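Local coordinates for rhamnose ABC transporter, periplasmic rhamnose-binding protein (PDB 4KVF), which probably binds a sugar, presumably rhamnose, as the extracytoplasmic solute-binding component of an ABC transporter, at residues G39-Y44 and Q96-V101; V63-I68 and L287-G292; S170-A175 and Y204-D209; P232-I237 and L258-Q263. One frame throughout, in Å; residues are numbered along the deposited sequence.

Contact 1: G39-Y44 and Q96-V101; sequences GLKIAY and QQDVIV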
loop_
_atom_site.group_PDB
_atom_site.type_symbol
_atom_site.label_atom_id
_atom_site.label_comp_id
_atom_site.label_asym_id
_atom_site.label_seq_id
_atom_site.Cartn_x
_atom_site.Cartn_y
_atom_site.Cartn_z
ATOM N N GLY A 39 2.147 22.533 -17.259
ATOM C CA GLY A 39 3.397 23.086 -16.766
ATOM C C GLY A 39 3.570 23.077 -15.256
ATOM O O GLY A 39 4.455 23.759 -14.724
ATOM N N LEU A 40 2.740 22.307 -14.556
ATOM C CA LEU A 40 2.861 22.193 -13.101
ATOM C C LEU A 40 4.149 21.481 -12.708
ATOM O O LEU A 40 4.478 20.431 -13.263
ATOM C CB LEU A 40 1.682 21.414 -12.517
ATOM C CG LEU A 40 0.341 22.113 -12.685
ATOM C CD1 LEU A 40 -0.766 21.264 -12.090
ATOM C CD2 LEU A 40 0.392 23.480 -12.027
ATOM N N LYS A 41 4.865 22.049 -11.742
ATOM C CA LYS A 41 6.068 21.421 -11.216
ATOM C C LYS A 41 5.669 20.516 -10.060
ATOM O O LYS A 41 5.239 20.986 -9.015
ATOM C CB LYS A 41 7.078 22.474 -10.752
ATOM C CG LYS A 41 7.510 23.443 -11.831
ATOM C CD LYS A 41 8.568 24.382 -11.293
ATOM C CE LYS A 41 9.760 24.461 -12.234
ATOM N NZ LYS A 41 9.818 25.749 -12.982
ATOM N N ILE A 42 5.783 19.211 -10.269
ATOM C CA ILE A 42 5.324 18.241 -9.280
ATOM C C ILE A 42 6.511 17.405 -8.818
ATOM O O ILE A 42 7.153 16.730 -9.623
ATOM C CB ILE A 42 4.208 17.346 -9.872
ATOM C CG1 ILE A 42 3.037 18.214 -10.354
ATOM C CG2 ILE A 42 3.748 16.323 -8.830
ATOM C CD1 ILE A 42 1.866 17.431 -10.975
ATOM N N ALA A 43 6.823 17.471 -7.526
ATOM C CA ALA A 43 8.015 16.809 -7.007
ATOM C C ALA A 43 7.624 15.681 -6.061
ATOM O O ALA A 43 6.664 15.819 -5.311
ATOM C CB ALA A 43 8.890 17.807 -6.280
ATOM N N TYR A 44 8.380 14.586 -6.104
ATOM C CA TYR A 44 8.129 13.409 -5.276
ATOM C C TYR A 44 9.239 13.221 -4.247
ATOM O O TYR A 44 10.430 13.292 -4.573
ATOM C CB TYR A 44 8.039 12.158 -6.144
ATOM C CG TYR A 44 6.719 12.054 -6.847
ATOM C CD1 TYR A 44 6.428 12.869 -7.932
ATOM C CD2 TYR A 44 5.746 11.173 -6.407
ATOM C CE1 TYR A 44 5.202 12.805 -8.571
ATOM C CE2 TYR A 44 4.520 11.104 -7.036
ATOM C CZ TYR A 44 4.255 11.920 -8.118
ATOM O OH TYR A 44 3.030 11.834 -8.742
ATOM N N GLN A 96 10.371 26.221 -5.629
ATOM C CA GLN A 96 9.046 26.684 -6.044
ATOM C C GLN A 96 8.270 25.647 -6.845
ATOM O O GLN A 96 7.722 25.942 -7.916
ATOM C CB GLN A 96 9.118 28.008 -6.799
ATOM C CG GLN A 96 9.645 29.136 -5.957
ATOM C CD GLN A 96 9.805 30.393 -6.748
ATOM O OE1 GLN A 96 9.301 30.497 -7.868
ATOM N NE2 GLN A 96 10.522 31.363 -6.183
ATOM N N GLN A 97 8.244 24.432 -6.317
ATOM C CA GLN A 97 7.369 23.387 -6.836
ATOM C C GLN A 97 5.917 23.823 -6.651
ATOM O O GLN A 97 5.614 24.607 -5.754
ATOM C CB GLN A 97 7.634 22.064 -6.110
ATOM C CG GLN A 97 9.063 21.565 -6.274
ATOM C CD GLN A 97 9.479 21.459 -7.734
ATOM O OE1 GLN A 97 9.017 20.580 -8.455
ATOM N NE2 GLN A 97 10.335 22.376 -8.179
ATOM N N ASP A 98 5.027 23.320 -7.504
ATOM C CA ASP A 98 3.600 23.620 -7.389
ATOM C C ASP A 98 2.906 22.606 -6.492
ATOM O O ASP A 98 1.940 22.937 -5.818
ATOM C CB ASP A 98 2.933 23.614 -8.769
ATOM C CG ASP A 98 3.335 24.812 -9.622
ATOM O OD1 ASP A 98 3.144 25.961 -9.167
ATOM O OD2 ASP A 98 3.843 24.608 -10.748
ATOM N N VAL A 99 3.412 21.377 -6.516
ATOM C CA VAL A 99 2.876 20.263 -5.744
ATOM C C VAL A 99 4.038 19.478 -5.149
ATOM O O VAL A 99 5.004 19.165 -5.846
ATOM C CB VAL A 99 2.067 19.297 -6.634
ATOM C CG1 VAL A 99 1.515 18.124 -5.803
ATOM C CG2 VAL A 99 0.936 20.032 -7.354
ATOM N N ILE A 100 3.950 19.183 -3.855
ATOM C CA ILE A 100 4.885 18.274 -3.201
ATOM C C ILE A 100 4.143 16.996 -2.837
ATOM O O ILE A 100 3.138 17.026 -2.133
ATOM C CB ILE A 100 5.516 18.879 -1.916
ATOM C CG1 ILE A 100 6.371 20.104 -2.257
ATOM C CG2 ILE A 100 6.391 17.830 -1.202
ATOM C CD1 ILE A 100 6.919 20.850 -1.020
ATOM N N VAL A 101 4.629 15.875 -3.357
ATOM C CA VAL A 101 4.070 14.563 -3.050
ATOM C C VAL A 101 5.053 13.834 -2.137
ATOM O O VAL A 101 6.179 13.507 -2.539
ATOM C CB VAL A 101 3.861 13.754 -4.342
ATOM C CG1 VAL A 101 3.225 12.414 -4.026
ATOM C CG2 VAL A 101 2.986 14.549 -5.294
#
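With CG of Asp98 beside its own backbone N (chi1 -71°), the carboxylate is carried over to Lys41, while the bend in Gln97 at chi2 (-54°) folds its amide back toward Lys41 and Ala43. OD2 of Asp98 accepts from Lys41 N at 2.9 Å in a nearly straight bond, through the anti lone pair, the one pointing away from OD1. The carbonyl of Lys41 answers with a double grip: in its plane, O takes Asp98 N at 2.8 Å and Val99 N at 3.1 Å. OD1 of Asp98 meanwhile bonds a glycerol, probably from the crystallisation liquor. Beyond this start the ladder turns regular, Ala43 N donating to Val99 O and Val101 N to Ala43 O. Strands 41-45 and 99-102 are thus parallel neighbours in a six-stranded sheet; the chain between them supplies strand 71-74 on the far side of 41-45, the 2-1-3 order of a Rossmann-like lobe, as in other type I periplasmic binding proteins. On one face Ile42 and Val99 lie side by side, CG1 to CB 4.0 Å. Nearby, Val101 CB sits over the Tyr44 ring, offset toward its rim, and Val101 CG1 comes within 3.5 Å of Tyr44 CE2; the phenol OH is bonded to Gly285 O. On the other face Gln97 OE1 lies 3.5 Å from Ala43 CB and 3.6 Å from Lys41 CB. Were Gln97 an alanine, those two carbons would probably lose their amide cover, and a gap would open beside Leu92 of helix 85-94, which packs on both Ala43 and Gln97.

Contact 2: V63-I68 and L287-G292; sequences VAVGEI and LAAYAG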
loop_
_atom_site.group_PDB
_atom_site.type_symbol
_atom_site.label_atom_id
_atom_site.label_comp_id
_atom_site.label_asym_id
_atom_site.label_seq_id
_atom_site.Cartn_x
_atom_site.Cartn_y
_atom_site.Cartn_z
ATOM N N VAL A 63 4.880 9.218 -15.058
ATOM C CA VAL A 63 3.999 9.001 -16.202
ATOM C C VAL A 63 2.831 9.989 -16.197
ATOM O O VAL A 63 2.528 10.614 -17.233
ATOM C CB VAL A 63 3.438 7.557 -16.244
ATOM C CG1 VAL A 63 2.311 7.454 -17.262
ATOM C CG2 VAL A 63 4.538 6.576 -16.586
ATOM N N ALA A 64 2.174 10.110 -15.043
ATOM C CA ALA A 64 1.032 11.011 -14.885
ATOM C C ALA A 64 1.428 12.463 -15.145
ATOM O O ALA A 64 0.711 13.211 -15.808
ATOM C CB ALA A 64 0.444 10.876 -13.483
ATOM N N VAL A 65 2.579 12.860 -14.619
ATOM C CA VAL A 65 3.059 14.227 -14.808
ATOM C C VAL A 65 3.286 14.520 -16.291
ATOM O O VAL A 65 2.923 15.590 -16.794
ATOM C CB VAL A 65 4.319 14.506 -13.935
ATOM C CG1 VAL A 65 4.940 15.840 -14.299
ATOM C CG2 VAL A 65 3.922 14.505 -12.472
ATOM N N GLY A 66 3.841 13.551 -17.012
ATOM C CA GLY A 66 4.036 13.708 -18.443
ATOM C C GLY A 66 2.708 13.827 -19.168
ATOM O O GLY A 66 2.580 14.562 -20.146
ATOM N N GLU A 67 1.708 13.094 -18.696
ATOM C CA GLU A 67 0.390 13.136 -19.321
ATOM C C GLU A 67 -0.263 14.518 -19.244
ATOM O O GLU A 67 -0.901 14.963 -20.204
ATOM C CB GLU A 67 -0.529 12.067 -18.721
ATOM C CG GLU A 67 -0.139 10.654 -19.117
ATOM C CD GLU A 67 -1.072 9.611 -18.540
ATOM O OE1 GLU A 67 -1.861 9.959 -17.637
ATOM O OE2 GLU A 67 -1.020 8.449 -18.999
ATOM N N ILE A 68 -0.091 15.194 -18.110
ATOM C CA ILE A 68 -0.687 16.508 -17.916
ATOM C C ILE A 68 0.303 17.616 -18.270
ATOM O O ILE A 68 0.099 18.782 -17.925
ATOM C CB ILE A 68 -1.202 16.685 -16.486
ATOM C CG1 ILE A 68 -0.045 16.595 -15.492
ATOM C CG2 ILE A 68 -2.246 15.616 -16.173
ATOM C CD1 ILE A 68 -0.461 16.849 -14.054
ATOM N N LEU A 287 -1.826 8.357 -9.193
ATOM C CA LEU A 287 -2.965 9.006 -8.581
ATOM C C LEU A 287 -2.549 10.274 -7.842
ATOM O O LEU A 287 -3.244 11.280 -7.906
ATOM C CB LEU A 287 -3.699 8.039 -7.641
ATOM C CG LEU A 287 -4.888 8.608 -6.859
ATOM C CD1 LEU A 287 -5.897 9.293 -7.782
ATOM C CD2 LEU A 287 -5.571 7.499 -6.054
ATOM N N ALA A 288 -1.411 10.229 -7.152
ATOM C CA ALA A 288 -0.947 11.398 -6.406
ATOM C C ALA A 288 -0.739 12.616 -7.318
ATOM O O ALA A 288 -1.095 13.737 -6.949
ATOM C CB ALA A 288 0.334 11.077 -5.633
ATOM N N ALA A 289 -0.184 12.394 -8.510
ATOM C CA ALA A 289 0.023 13.491 -9.454
ATOM C C ALA A 289 -1.300 14.126 -9.890
ATOM O O ALA A 289 -1.436 15.350 -9.941
ATOM C CB ALA A 289 0.807 13.016 -10.663
ATOM N N TYR A 290 -2.297 13.304 -10.198
ATOM C CA TYR A 290 -3.585 13.856 -10.606
ATOM C C TYR A 290 -4.293 14.584 -9.469
ATOM O O TYR A 290 -4.930 15.607 -9.687
ATOM C CB TYR A 290 -4.488 12.776 -11.236
ATOM C CG TYR A 290 -4.207 12.570 -12.710
ATOM C CD1 TYR A 290 -4.817 13.372 -13.671
ATOM C CD2 TYR A 290 -3.327 11.585 -13.145
ATOM C CE1 TYR A 290 -4.554 13.199 -15.025
ATOM C CE2 TYR A 290 -3.056 11.413 -14.500
ATOM C CZ TYR A 290 -3.676 12.219 -15.433
ATOM O OH TYR A 290 -3.406 12.047 -16.776
ATOM N N ALA A 291 -4.189 14.054 -8.253
ATOM C CA ALA A 291 -4.813 14.697 -7.106
ATOM C C ALA A 291 -4.167 16.063 -6.862
ATOM O O ALA A 291 -4.851 17.072 -6.644
ATOM C CB ALA A 291 -4.650 13.814 -5.866
ATOM N N GLY A 292 -2.843 16.078 -6.916
ATOM C CA GLY A 292 -2.082 17.300 -6.706
ATOM C C GLY A 292 -2.426 18.330 -7.771
ATOM O O GLY A 292 -2.621 19.512 -7.483
#
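Tyr290 reaches from its helix to Glu67 with the phenol leading, and the two side chains cross at about a right angle. The hydroxyl donates to Glu67 OE1 at 2.7 Å. That oxygen lies at the edge of the ring, in its plane, whereas the carboxylate as a whole is turned 66° from the ring. OE1 is met on its anti side, a little out of the carboxylate plane. The carboxylate gets there because the glutamate chain runs extended beyond CG, which stands beside the backbone N (chi1 -71°). The same OE1 has a weak second bond to Tyr286 OH, one turn earlier on the helix of Tyr290.

Two apolar groups come at the Tyr290 ring obliquely, from the same side of its plane: Ile68 CG2 to CE1 at 3.5 Å and Ala64 CB to CE2 at 3.7 Å. Ile68 and the tyrosine slide past each other in opposite directions. Deeper in, the methyls of Ala64 and Ala289 touch, CB to CB 3.6 Å, and Val65 CG2 adds a flank to Ala289 CB at 3.9 Å. Small residues on both helices let the backbones come close, with the CA atoms of Ala64 and Ala289 only 6.1 Å apart. The axes of 63-67 and 287-292 approach to 8.6 Å, their directions 40° apart.

Helices 52-67 and 281-296 pack together on the sheet: Val65, and Ile68 just past the helix end, rest on Ile42 and Ala289 on Tyr44, both of strand 41-45, while Leu287, Ala288 and Ala291 reach Ile140 of strand 138-141.

Contact 3: S170-A175 and Y204-D209; sequences SATPNA and YGNDDD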
loop_
_atom_site.group_PDB
_atom_site.type_symbol
_atom_site.label_atom_id
_atom_site.label_comp_id
_atom_site.label_asym_id
_atom_site.label_seq_id
_atom_site.Cartn_x
_atom_site.Cartn_y
_atom_site.Cartn_z
ATOM N N SER A 170 2.246 -13.369 11.164
ATOM C CA SER A 170 2.361 -11.920 11.135
ATOM C C SER A 170 3.815 -11.470 11.157
ATOM O O SER A 170 4.734 -12.278 10.990
ATOM C CB SER A 170 1.589 -11.303 12.310
ATOM O OG SER A 170 1.479 -9.893 12.158
ATOM N N ALA A 171 4.007 -10.165 11.325
ATOM C CA ALA A 171 5.334 -9.596 11.514
ATOM C C ALA A 171 5.660 -9.656 13.004
ATOM O O ALA A 171 5.574 -10.722 13.602
ATOM C CB ALA A 171 5.365 -8.157 10.991
ATOM N N THR A 172 6.006 -8.523 13.614
ATOM C CA THR A 172 6.308 -8.506 15.045
ATOM C C THR A 172 5.034 -8.357 15.859
ATOM O O THR A 172 4.028 -7.881 15.336
ATOM C CB THR A 172 7.197 -7.320 15.400
ATOM O OG1 THR A 172 6.504 -6.111 15.059
ATOM C CG2 THR A 172 8.517 -7.398 14.654
ATOM N N PRO A 173 5.075 -8.738 17.149
ATOM C CA PRO A 173 3.906 -8.509 18.013
ATOM C C PRO A 173 3.406 -7.062 18.043
ATOM O O PRO A 173 2.197 -6.844 18.110
ATOM C CB PRO A 173 4.411 -8.938 19.398
ATOM C CG PRO A 173 5.393 -10.041 19.088
ATOM C CD PRO A 173 6.093 -9.580 17.814
ATOM N N ASN A 174 4.308 -6.087 17.984
ATOM C CA ASN A 174 3.902 -4.681 18.053
ATOM C C ASN A 174 3.718 -4.004 16.692
ATOM O O ASN A 174 3.570 -2.793 16.625
ATOM C CB ASN A 174 4.890 -3.854 18.886
ATOM C CG ASN A 174 4.992 -4.328 20.313
ATOM O OD1 ASN A 174 4.050 -4.903 20.857
ATOM N ND2 ASN A 174 6.144 -4.085 20.935
ATOM N N ALA A 175 3.743 -4.782 15.609
ATOM C CA ALA A 175 3.637 -4.204 14.274
ATOM C C ALA A 175 2.297 -3.500 14.080
ATOM O O ALA A 175 1.245 -4.138 14.082
ATOM C CB ALA A 175 3.833 -5.287 13.209
ATOM N N TYR A 204 4.177 -15.094 14.991
ATOM C CA TYR A 204 4.949 -13.919 14.612
ATOM C C TYR A 204 6.291 -14.284 13.991
ATOM O O TYR A 204 7.118 -14.937 14.623
ATOM C CB TYR A 204 5.150 -13.022 15.833
ATOM C CG TYR A 204 3.840 -12.559 16.419
ATOM C CD1 TYR A 204 3.178 -11.457 15.892
ATOM C CD2 TYR A 204 3.249 -13.240 17.476
ATOM C CE1 TYR A 204 1.966 -11.034 16.412
ATOM C CE2 TYR A 204 2.036 -12.824 18.005
ATOM C CZ TYR A 204 1.401 -11.719 17.467
ATOM O OH TYR A 204 0.197 -11.299 17.989
ATOM N N GLY A 205 6.500 -13.852 12.754
ATOM C CA GLY A 205 7.741 -14.113 12.051
ATOM C C GLY A 205 8.697 -12.932 12.087
ATOM O O GLY A 205 9.834 -13.039 11.635
ATOM N N ASN A 206 8.219 -11.805 12.613
ATOM C CA ASN A 206 9.053 -10.619 12.847
ATOM C C ASN A 206 9.679 -10.016 11.590
ATOM O O ASN A 206 10.737 -9.385 11.671
ATOM C CB ASN A 206 10.164 -10.924 13.860
ATOM C CG ASN A 206 9.640 -11.163 15.268
ATOM O OD1 ASN A 206 8.511 -11.609 15.463
ATOM N ND2 ASN A 206 10.474 -10.873 16.260
ATOM N N ASP A 207 9.026 -10.188 10.442
ATOM C CA ASP A 207 9.566 -9.730 9.156
ATOM C C ASP A 207 10.980 -10.244 8.893
ATOM O O ASP A 207 11.758 -9.615 8.178
ATOM C CB ASP A 207 9.532 -8.205 9.048
ATOM C CG ASP A 207 8.191 -7.689 8.597
ATOM O OD1 ASP A 207 7.386 -8.506 8.101
ATOM O OD2 ASP A 207 7.944 -6.470 8.730
ATOM N N ASP A 208 11.293 -11.393 9.482
ATOM C CA ASP A 208 12.571 -12.064 9.294
ATOM C C ASP A 208 12.361 -13.352 8.493
ATOM O O ASP A 208 11.534 -14.188 8.861
ATOM C CB ASP A 208 13.193 -12.382 10.650
ATOM C CG ASP A 208 14.493 -13.155 10.525
ATOM O OD1 ASP A 208 15.394 -12.696 9.791
ATOM O OD2 ASP A 208 14.608 -14.229 11.151
ATOM N N ASP A 209 13.115 -13.497 7.403
ATOM C CA ASP A 209 12.979 -14.620 6.467
ATOM C C ASP A 209 13.042 -15.976 7.170
ATOM O O ASP A 209 12.125 -16.794 7.055
ATOM C CB ASP A 209 14.067 -14.518 5.384
ATOM C CG ASP A 209 13.794 -15.397 4.163
ATOM O OD1 ASP A 209 12.617 -15.630 3.820
ATOM O OD2 ASP A 209 14.776 -15.840 3.526
HETATM O O HOH W 1 7.139 -12.062 9.349
#
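Ser170 pairs with Tyr204 in a last parallel bridge, after which Gly205 N donates to Ser170 O and Asn206 N to Ala171 O, both at 3.0 Å and both from above the carbonyl plane, far off it in the second case. A water adds a third link, giving a hydrogen to Ser170 O and taking one from Asp207 N at 2.9 Å. Tyr204 carries most of the side-chain packing. With its CG beside the backbone N (chi1 -60°), the ring lies along the 170-175 loop: Pro173 covers one face, CA 4.0 Å from the ring centroid in a CH-pi contact, and Ala171 O sits at the edge in the ring plane, 3.4 Å from CD1. Ser170 CB approaches the same CD1 obliquely. If Tyr204 were a serine, Pro173 would probably lose the flat surface it rests on, and the type I turn from Thr172 to Ala175 would be less firmly held to the strand end.

Both segments are loops that follow parallel strands, 164-170 and 197-204, and lead into helices 176-189 and 209-222. In type I binding proteins such strand-to-helix loops border the ligand cleft, and a glycerol lies about 5 Å from the side chain of Asp207. The 204-209 loop is shaped by a type I' turn from Gly205 to Asp208, with positive phi at Asn206 and Asp207. The side chains of Thr172 and Asn206 cross at about a right angle, Thr172 CG2 lying 3.7 Å from Asn206 CA. The Asp207 carboxylate comes over the Ala171 methyl, OD1 to CB 3.5 Å, while that oxygen is bonded to Thr233 OG1.

Contact 4: P232-I237 and L258-Q263; sequences PTTVGI and LGLPNQ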
loop_
_atom_site.group_PDB
_atom_site.type_symbol
_atom_site.label_atom_id
_atom_site.label_comp_id
_atom_site.label_asym_id
_atom_site.label_seq_id
_atom_site.Cartn_x
_atom_site.Cartn_y
_atom_site.Cartn_z
ATOM N N PRO A 232 0.160 -11.526 6.294
ATOM C CA PRO A 232 0.064 -10.136 5.841
ATOM C C PRO A 232 1.401 -9.421 5.997
ATOM O O PRO A 232 1.498 -8.383 6.648
ATOM C CB PRO A 232 -0.990 -9.543 6.775
ATOM C CG PRO A 232 -0.792 -10.302 8.065
ATOM C CD PRO A 232 -0.433 -11.722 7.632
ATOM N N THR A 233 2.432 -10.017 5.414
ATOM C CA THR A 233 3.771 -9.436 5.390
ATOM C C THR A 233 4.482 -10.035 4.195
ATOM O O THR A 233 4.391 -11.243 3.978
ATOM C CB THR A 233 4.561 -9.750 6.671
ATOM O OG1 THR A 233 5.949 -9.936 6.349
ATOM C CG2 THR A 233 4.054 -11.018 7.327
ATOM N N THR A 234 5.182 -9.207 3.415
ATOM C CA THR A 234 5.836 -9.725 2.214
ATOM C C THR A 234 6.924 -10.735 2.560
ATOM O O THR A 234 7.113 -11.725 1.838
ATOM C CB THR A 234 6.385 -8.602 1.309
ATOM O OG1 THR A 234 7.485 -7.958 1.961
ATOM C CG2 THR A 234 5.283 -7.596 1.019
ATOM N N VAL A 235 7.622 -10.499 3.670
ATOM C CA VAL A 235 8.654 -11.420 4.120
ATOM C C VAL A 235 8.011 -12.733 4.526
ATOM O O VAL A 235 8.498 -13.811 4.177
ATOM C CB VAL A 235 9.447 -10.857 5.324
ATOM C CG1 VAL A 235 10.369 -11.916 5.903
ATOM C CG2 VAL A 235 10.241 -9.633 4.915
ATOM N N GLY A 236 6.908 -12.628 5.252
ATOM C CA GLY A 236 6.262 -13.784 5.845
ATOM C C GLY A 236 5.650 -14.709 4.815
ATOM O O GLY A 236 5.809 -15.924 4.884
ATOM N N ILE A 237 4.949 -14.135 3.846
ATOM C CA ILE A 237 4.276 -14.965 2.859
ATOM C C ILE A 237 5.301 -15.687 1.979
ATOM O O ILE A 237 5.124 -16.869 1.623
ATOM C CB ILE A 237 3.263 -14.130 2.035
ATOM C CG1 ILE A 237 2.407 -15.033 1.154
ATOM C CG2 ILE A 237 3.975 -13.072 1.200
ATOM C CD1 ILE A 237 1.416 -14.255 0.304
ATOM N N LEU A 258 -0.070 -10.872 1.956
ATOM C CA LEU A 258 0.366 -9.684 1.233
ATOM C C LEU A 258 1.784 -9.913 0.754
ATOM O O LEU A 258 2.690 -10.118 1.560
ATOM C CB LEU A 258 0.315 -8.464 2.143
ATOM C CG LEU A 258 -1.074 -8.161 2.696
ATOM C CD1 LEU A 258 -0.964 -7.057 3.731
ATOM C CD2 LEU A 258 -2.045 -7.773 1.574
ATOM N N GLY A 259 1.975 -9.905 -0.559
ATOM C CA GLY A 259 3.271 -10.259 -1.111
ATOM C C GLY A 259 3.747 -9.353 -2.226
ATOM O O GLY A 259 2.969 -8.572 -2.783
ATOM N N LEU A 260 5.034 -9.464 -2.547
ATOM C CA LEU A 260 5.630 -8.741 -3.667
ATOM C C LEU A 260 5.665 -9.651 -4.893
ATOM O O LEU A 260 6.193 -10.761 -4.827
ATOM C CB LEU A 260 7.044 -8.274 -3.303
ATOM C CG LEU A 260 7.134 -7.129 -2.289
ATOM C CD1 LEU A 260 8.556 -6.979 -1.753
ATOM C CD2 LEU A 260 6.664 -5.829 -2.928
ATOM N N PRO A 261 5.094 -9.188 -6.020
ATOM C CA PRO A 261 4.935 -9.989 -7.242
ATOM C C PRO A 261 6.198 -10.676 -7.765
ATOM O O PRO A 261 6.101 -11.829 -8.185
ATOM C CB PRO A 261 4.423 -8.964 -8.259
ATOM C CG PRO A 261 3.622 -8.022 -7.420
ATOM C CD PRO A 261 4.437 -7.874 -6.150
ATOM N N ASN A 262 7.344 -9.998 -7.747
ATOM C CA ASN A 262 8.593 -10.605 -8.221
ATOM C C ASN A 262 9.107 -11.711 -7.296
ATOM O O ASN A 262 9.637 -12.725 -7.753
ATOM C CB ASN A 262 9.692 -9.551 -8.421
ATOM C CG ASN A 262 9.492 -8.718 -9.678
ATOM O OD1 ASN A 262 8.640 -9.023 -10.521
ATOM N ND2 ASN A 262 10.290 -7.661 -9.812
ATOM N N GLN A 263 8.950 -11.503 -5.992
ATOM C CA GLN A 263 9.425 -12.461 -4.999
ATOM C C GLN A 263 8.500 -13.670 -4.985
ATOM O O GLN A 263 8.934 -14.802 -4.758
ATOM C CB GLN A 263 9.460 -11.802 -3.616
ATOM C CG GLN A 263 10.212 -12.580 -2.550
ATOM C CD GLN A 263 10.245 -11.854 -1.214
ATOM O OE1 GLN A 263 9.494 -10.900 -0.992
ATOM N NE2 GLN A 263 11.121 -12.305 -0.317
HETATM O O HOH W 2 6.799 -11.279 -0.992
HETATM O O HOH W 3 9.856 -9.328 1.100
#
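Thr234 and Gln263 are joined through water, the polar link between these segments. One water donates to Thr234 O and to Gln263 OE1, at 2.7 Å from the latter, and accepts from Leu260 N at 3.0 Å. A second lies 2.9 Å from Thr234 OG1 and also donates to Gln263 OE1, so the amide oxygen is gripped by two waters. Within 232-237, Thr233 is the N-cap: its OG1, with Asp207 as second partner, accepts from Gly236 N at 3.1 Å. Thr234 N bonds a glycerol, probably from crystallisation.

Close carbon-to-oxygen contacts gather on Leu258 O. Thr234 CA makes a CA-H...O contact with it at 3.2 Å, and Ile237 CG2 lies equally near, a tight fit that also brings this methyl to 3.7 Å from Gly259 CA.

Apolar packing completes the contact. In Thr234 the hydroxyl stands between backbone N and carbonyl carbon (chi1 69°), which turns CG2 to Leu260 CG at 3.8 Å, the two side chains crossing at a slant. Leu258 CD1 lies against Pro232 CA and CB.

The paired segments follow adjacent parallel strands, 226-231 and 254-257, and run into helices 234-245 and 261-269. Trp181 of helix 176-189 touches both Pro232 and Leu258, and strand 276-278 backs Ile237, Leu258 and Leu260.

How the contacts relate
The four contacts fall into two pairs on opposite sides of the chain's centre, one in each lobe. Contacts 1 and 2 have centres 10 Å apart and share packing between sheet and helix, Val101 CG1 lying 3.6 Å from Ala288 CB. Contacts 3 and 4, centres 13 Å apart, are joined by a probable hydrogen bond between Asp207 OD1 and Thr233 OG1 at 2.7 Å, and by Val235 CG1 against Asp207-Asp209. Between the pairs the nearest atoms are about 17 Å apart at least. Glycerol lies near contacts 3 and 4, on the side of the sheet that borders the ligand cleft in relatives, but it is also bound at contact 1, which weakens it as a marker of the sugar site.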